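Local coordinates for protein protease VP4 (Blotched snakehead virus, PDB 2GEF) that cleaves peptide bonds as a serine protease with a serine/lysine catalytic dyad, probably processing the viral polyprotein from which it derives, at residues A[30-35]-A[112-117]; A[195-198]-A[202-205]. All blocks are in the same frame, centred on the assembly; numbering follows the deposited sequence.

Interaction 1. Residues A[30-35]-A[112-117]; sequences GALFPV and VFWRAD
Two beta-sheets of the protease meet at Leu-32, which sits on strand 31-38 of the large mixed sheet and faces strand 111-114, an outermost strand of the three-stranded antiparallel sheet. The strands do not pair: the closest CA atoms, those of Leu-32 and Val-112, are 9.8 Å apart, and no hydrogen bond crosses. What joins them is a small, buried apolar contact made by three side chains. Leu-32 reaches over with both methyls, its CG lying anti to the carbonyl carbon (chi1 -61°). CD2 comes within 4.2 Å of Val-112 CG2, the two side chains passing each other in opposite directions, while CD1 approaches Trp-114 CH2 obliquely at 4.3 Å. The leucine thus forks between the valine and the far end of the indole.

Leu-182, from a loop, touches both Leu-32 and Trp-114, and Ile-49 of the neighbouring strand 43-52 packs on Leu-32. The indole NE1 hydrogen-bonds to Val-150 O, which helps fix the ring, and Lys-152 makes a cation-pi contact with it. Val-112 divides its methyls between two tasks. With CG2 directed to the leucine, CG1 lies anti to the backbone N (chi1 -171°) and rests on one face of the Trp-114 ring, 3.6 Å above its plane and offset toward the rim.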
loop_
_atom_site.group_PDB
_atom_site.type_symbol
_atom_site.label_atom_id
_atom_site.label_comp_id
_atom_site.label_asym_id
_atom_site.label_seq_id
_atom_site.Cartn_x
_atom_site.Cartn_y
_atom_site.Cartn_z
ATOM N N GLY A 30 -2.776 6.060 -8.798
ATOM C CA GLY A 30 -2.906 5.211 -7.631
ATOM C C GLY A 30 -1.518 4.729 -7.238
ATOM O O GLY A 30 -0.622 4.839 -8.003
ATOM N N ALA A 31 -1.302 4.259 -6.001
ATOM C CA ALA A 31 -0.010 3.709 -5.631
ATOM C C ALA A 31 -0.272 2.453 -4.804
ATOM O O ALA A 31 -1.249 2.408 -4.001
ATOM C CB ALA A 31 0.833 4.693 -4.885
ATOM N N LEU A 32 0.556 1.444 -5.037
ATOM C CA LEU A 32 0.523 0.159 -4.317
ATOM C C LEU A 32 1.345 0.184 -3.098
ATOM O O LEU A 32 2.454 0.766 -3.060
ATOM C CB LEU A 32 1.024 -1.025 -5.221
ATOM C CG LEU A 32 0.108 -1.178 -6.450
ATOM C CD1 LEU A 32 0.944 -1.852 -7.615
ATOM C CD2 LEU A 32 -1.319 -2.016 -6.235
ATOM N N PHE A 33 0.812 -0.535 -2.101
ATOM C CA PHE A 33 1.482 -0.735 -0.871
ATOM C C PHE A 33 1.069 -2.161 -0.280
ATOM O O PHE A 33 0.081 -2.673 -0.691
ATOM C CB PHE A 33 1.118 0.333 0.119
ATOM C CG PHE A 33 -0.389 0.401 0.483
ATOM C CD1 PHE A 33 -0.846 -0.073 1.734
ATOM C CD2 PHE A 33 -1.309 1.141 -0.351
ATOM C CE1 PHE A 33 -2.233 0.037 2.094
ATOM C CE2 PHE A 33 -2.668 1.289 0.031
ATOM C CZ PHE A 33 -3.126 0.799 1.249
ATOM N N PRO A 34 1.916 -2.779 0.594
ATOM C CA PRO A 34 1.609 -4.041 1.247
ATOM C C PRO A 34 0.904 -3.958 2.506
ATOM O O PRO A 34 1.014 -2.947 3.205
ATOM C CB PRO A 34 2.959 -4.715 1.337
ATOM C CG PRO A 34 3.803 -3.560 1.657
ATOM C CD PRO A 34 3.343 -2.459 0.730
ATOM N N VAL A 35 -0.016 -4.952 2.671
ATOM C CA VAL A 35 -0.879 -5.033 3.827
ATOM C C VAL A 35 -0.761 -6.413 4.495
ATOM O O VAL A 35 -1.059 -7.456 3.862
ATOM C CB VAL A 35 -2.317 -4.774 3.534
ATOM C CG1 VAL A 35 -3.212 -5.001 4.923
ATOM C CG2 VAL A 35 -2.498 -3.342 3.070
ATOM N N VAL A 112 -2.330 -6.520 -11.472
ATOM C CA VAL A 112 -2.162 -5.206 -12.126
ATOM C C VAL A 112 -1.485 -5.366 -13.471
ATOM O O VAL A 112 -0.373 -5.946 -13.612
ATOM C CB VAL A 112 -1.319 -4.131 -11.283
ATOM C CG1 VAL A 112 -1.426 -2.719 -11.995
ATOM C CG2 VAL A 112 -1.890 -4.005 -9.865
ATOM N N PHE A 113 -2.188 -4.833 -14.464
ATOM C CA PHE A 113 -1.776 -4.943 -15.847
ATOM C C PHE A 113 -1.630 -3.524 -16.254
ATOM O O PHE A 113 -2.631 -2.865 -16.304
ATOM C CB PHE A 113 -2.866 -5.684 -16.701
ATOM C CG PHE A 113 -3.312 -7.000 -16.054
ATOM C CD1 PHE A 113 -2.471 -8.140 -16.096
ATOM C CD2 PHE A 113 -4.520 -7.044 -15.297
ATOM C CE1 PHE A 113 -2.815 -9.307 -15.432
ATOM C CE2 PHE A 113 -4.916 -8.168 -14.673
ATOM C CZ PHE A 113 -4.046 -9.356 -14.731
ATOM N N TRP A 114 -0.391 -3.072 -16.493
ATOM C CA TRP A 114 -0.070 -1.757 -17.091
ATOM C C TRP A 114 -0.372 -1.714 -18.595
ATOM O O TRP A 114 -0.266 -2.745 -19.344
ATOM C CB TRP A 114 1.398 -1.284 -16.877
ATOM C CG TRP A 114 1.592 -0.752 -15.448
ATOM C CD1 TRP A 114 1.562 0.544 -15.005
ATOM C CD2 TRP A 114 1.802 -1.556 -14.298
ATOM N NE1 TRP A 114 1.708 0.591 -13.644
ATOM C CE2 TRP A 114 1.925 -0.689 -13.198
ATOM C CE3 TRP A 114 2.000 -2.953 -14.104
ATOM C CZ2 TRP A 114 2.130 -1.166 -11.889
ATOM C CZ3 TRP A 114 2.214 -3.431 -12.799
ATOM C CH2 TRP A 114 2.284 -2.497 -11.694
ATOM N N ARG A 115 -0.838 -0.528 -18.987
ATOM C CA ARG A 115 -0.881 -0.098 -20.348
ATOM C C ARG A 115 0.426 0.694 -20.656
ATOM O O ARG A 115 1.066 1.284 -19.755
ATOM C CB ARG A 115 -2.074 0.810 -20.464
ATOM C CG ARG A 115 -3.407 0.233 -19.966
ATOM C CD ARG A 115 -4.529 0.979 -20.712
ATOM N NE ARG A 115 -5.745 0.242 -20.579
ATOM C CZ ARG A 115 -6.972 0.649 -20.830
ATOM N NH1 ARG A 115 -7.250 1.844 -21.350
ATOM N NH2 ARG A 115 -7.934 -0.209 -20.546
ATOM N N ALA A 116 0.804 0.721 -21.935
ATOM C CA ALA A 116 1.763 1.735 -22.547
ATOM C C ALA A 116 1.784 3.215 -22.024
ATOM O O ALA A 116 2.849 3.797 -21.963
ATOM C CB ALA A 116 1.614 1.736 -24.129
ATOM N N ASP A 117 0.643 3.804 -21.612
ATOM C CA ASP A 117 0.628 5.154 -21.044
ATOM C C ASP A 117 0.728 5.376 -19.532
ATOM O O ASP A 117 0.473 6.493 -19.049
ATOM C CB ASP A 117 -0.577 5.896 -21.537
ATOM C CG ASP A 117 -1.855 5.449 -20.903
ATOM O OD1 ASP A 117 -1.949 4.293 -20.409
ATOM O OD2 ASP A 117 -2.817 6.290 -20.896
#

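Interaction 2. Residues A[195-198]-A[202-205]; sequences TRIC and DAAD
Ile-197 packs against the first turn of helix 200-209 in a tight strand-to-helix connection: strand 195-196 ends, the chain turns, and within a few residues the helix folds back beside the isoleucine. The CA atoms of Ile-197 and Ala-203 are only 6.1 Å apart, and the grip is purely van der Waals, as no hydrogen bond links the two segments. Most of it falls to one methyl. Ile-197 CG2, lying anti to the backbone N (with CG1 at chi1 -79°), presses to 3.3 Å from Ala-203 N, a close approach of a methyl to helix backbone. The same CG2 lies 3.8 Å from Ala-203 CB, methyl against methyl.

Asp-202 takes part through its methylene rather than its carboxylate. Its CB lies 3.7 Å from Ile-197 CG2 and is touched by the other branch of the isoleucine as well, while the acid group continues outward beyond them.

Further out, the helix start is held by Thr-199, whose OG1 hydrogen-bonds to Asp-202 N. On the strand side, Thr-195 and Ile-197 bond through their backbones to Gly-186 of the parallel neighbour 184-186, and Cys-198 bonds to Val-164. Ala-203 also packs on Ile-139 of helix 138-146, so it has apolar contacts with both Ile-197 and that helix. The second branch of the isoleucine, running through CG1, ends in CD1, which stands 3.9 Å from Asp-202 CB.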
loop_
_atom_site.group_PDB
_atom_site.type_symbol
_atom_site.label_atom_id
_atom_site.label_comp_id
_atom_site.label_asym_id
_atom_site.label_seq_id
_atom_site.Cartn_x
_atom_site.Cartn_y
_atom_site.Cartn_z
ATOM N N THR A 195 14.642 -2.108 -2.773
ATOM C CA THR A 195 15.295 -0.821 -2.853
ATOM C C THR A 195 14.940 0.071 -1.743
ATOM O O THR A 195 13.796 0.268 -1.519
ATOM C CB THR A 195 14.762 -0.120 -4.052
ATOM O OG1 THR A 195 14.912 -1.040 -5.127
ATOM C CG2 THR A 195 15.527 1.226 -4.388
ATOM N N ARG A 196 15.921 0.611 -1.050
ATOM C CA ARG A 196 15.680 1.391 0.161
ATOM C C ARG A 196 15.564 2.869 -0.109
ATOM O O ARG A 196 16.443 3.423 -0.729
ATOM C CB ARG A 196 16.825 1.203 1.144
ATOM C CG ARG A 196 16.424 1.640 2.583
ATOM C CD ARG A 196 17.753 1.559 3.227
ATOM N NE ARG A 196 17.971 2.194 4.488
ATOM C CZ ARG A 196 17.519 1.744 5.654
ATOM N NH1 ARG A 196 17.921 2.347 6.784
ATOM N NH2 ARG A 196 16.697 0.705 5.700
ATOM N N ILE A 197 14.500 3.523 0.386
ATOM C CA ILE A 197 14.264 4.886 0.003
ATOM C C ILE A 197 13.909 5.593 1.279
ATOM O O ILE A 197 12.984 5.150 1.943
ATOM C CB ILE A 197 13.085 4.958 -1.057
ATOM C CG1 ILE A 197 13.524 4.591 -2.514
ATOM C CG2 ILE A 197 12.577 6.259 -1.076
ATOM C CD1 ILE A 197 14.835 5.248 -3.059
ATOM N N CYS A 198 14.623 6.666 1.643
ATOM C CA CYS A 198 14.465 7.330 2.968
ATOM C C CYS A 198 13.723 8.618 2.916
ATOM O O CYS A 198 13.435 9.242 3.915
ATOM C CB CYS A 198 15.897 7.606 3.556
ATOM S SG CYS A 198 16.680 5.958 3.655
ATOM N N ASP A 202 12.718 10.933 -3.033
ATOM C CA ASP A 202 13.347 9.775 -3.645
ATOM C C ASP A 202 12.350 8.738 -4.032
ATOM O O ASP A 202 12.471 8.134 -5.047
ATOM C CB ASP A 202 14.377 9.107 -2.718
ATOM C CG ASP A 202 15.575 9.978 -2.498
ATOM O OD1 ASP A 202 16.286 9.854 -1.455
ATOM O OD2 ASP A 202 15.676 10.900 -3.336
ATOM N N ALA A 203 11.369 8.523 -3.214
ATOM C CA ALA A 203 10.218 7.662 -3.641
ATOM C C ALA A 203 9.458 8.166 -4.848
ATOM O O ALA A 203 9.102 7.382 -5.648
ATOM C CB ALA A 203 9.284 7.537 -2.457
ATOM N N ALA A 204 9.154 9.483 -4.984
ATOM C CA ALA A 204 8.604 9.973 -6.230
ATOM C C ALA A 204 9.562 9.883 -7.369
ATOM O O ALA A 204 9.109 9.543 -8.464
ATOM C CB ALA A 204 8.123 11.519 -6.049
ATOM N N ASP A 205 10.884 10.174 -7.155
ATOM C CA ASP A 205 11.899 9.849 -8.161
ATOM C C ASP A 205 11.873 8.380 -8.615
ATOM O O ASP A 205 11.842 8.119 -9.785
ATOM C CB ASP A 205 13.275 10.242 -7.743
ATOM C CG ASP A 205 13.503 11.770 -7.799
ATOM O OD1 ASP A 205 12.556 12.553 -8.145
ATOM O OD2 ASP A 205 14.641 12.181 -7.519
#

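In the fold
The two contacts lie in different parts of one chain, with centres about 17 Å apart and nearest atoms about 9 Å apart, and they do not touch. Helix 138-146, which begins just after the nucleophile Ser-136, touches a segment of each: Ala-31 and Phe-33 of segment 30-35 pack on its Ala-140, and Ala-204 of segment 202-205 on its Leu-143. Interaction 1 is the nearer to the catalytic dyad, the Leu-32 side chain being about 12 Å from that of Ser-136 and about 11 Å from that of Lys-173. Interaction 2 lies away from the dyad, where the C-terminal helix joins the sheet that contains strand 195-196.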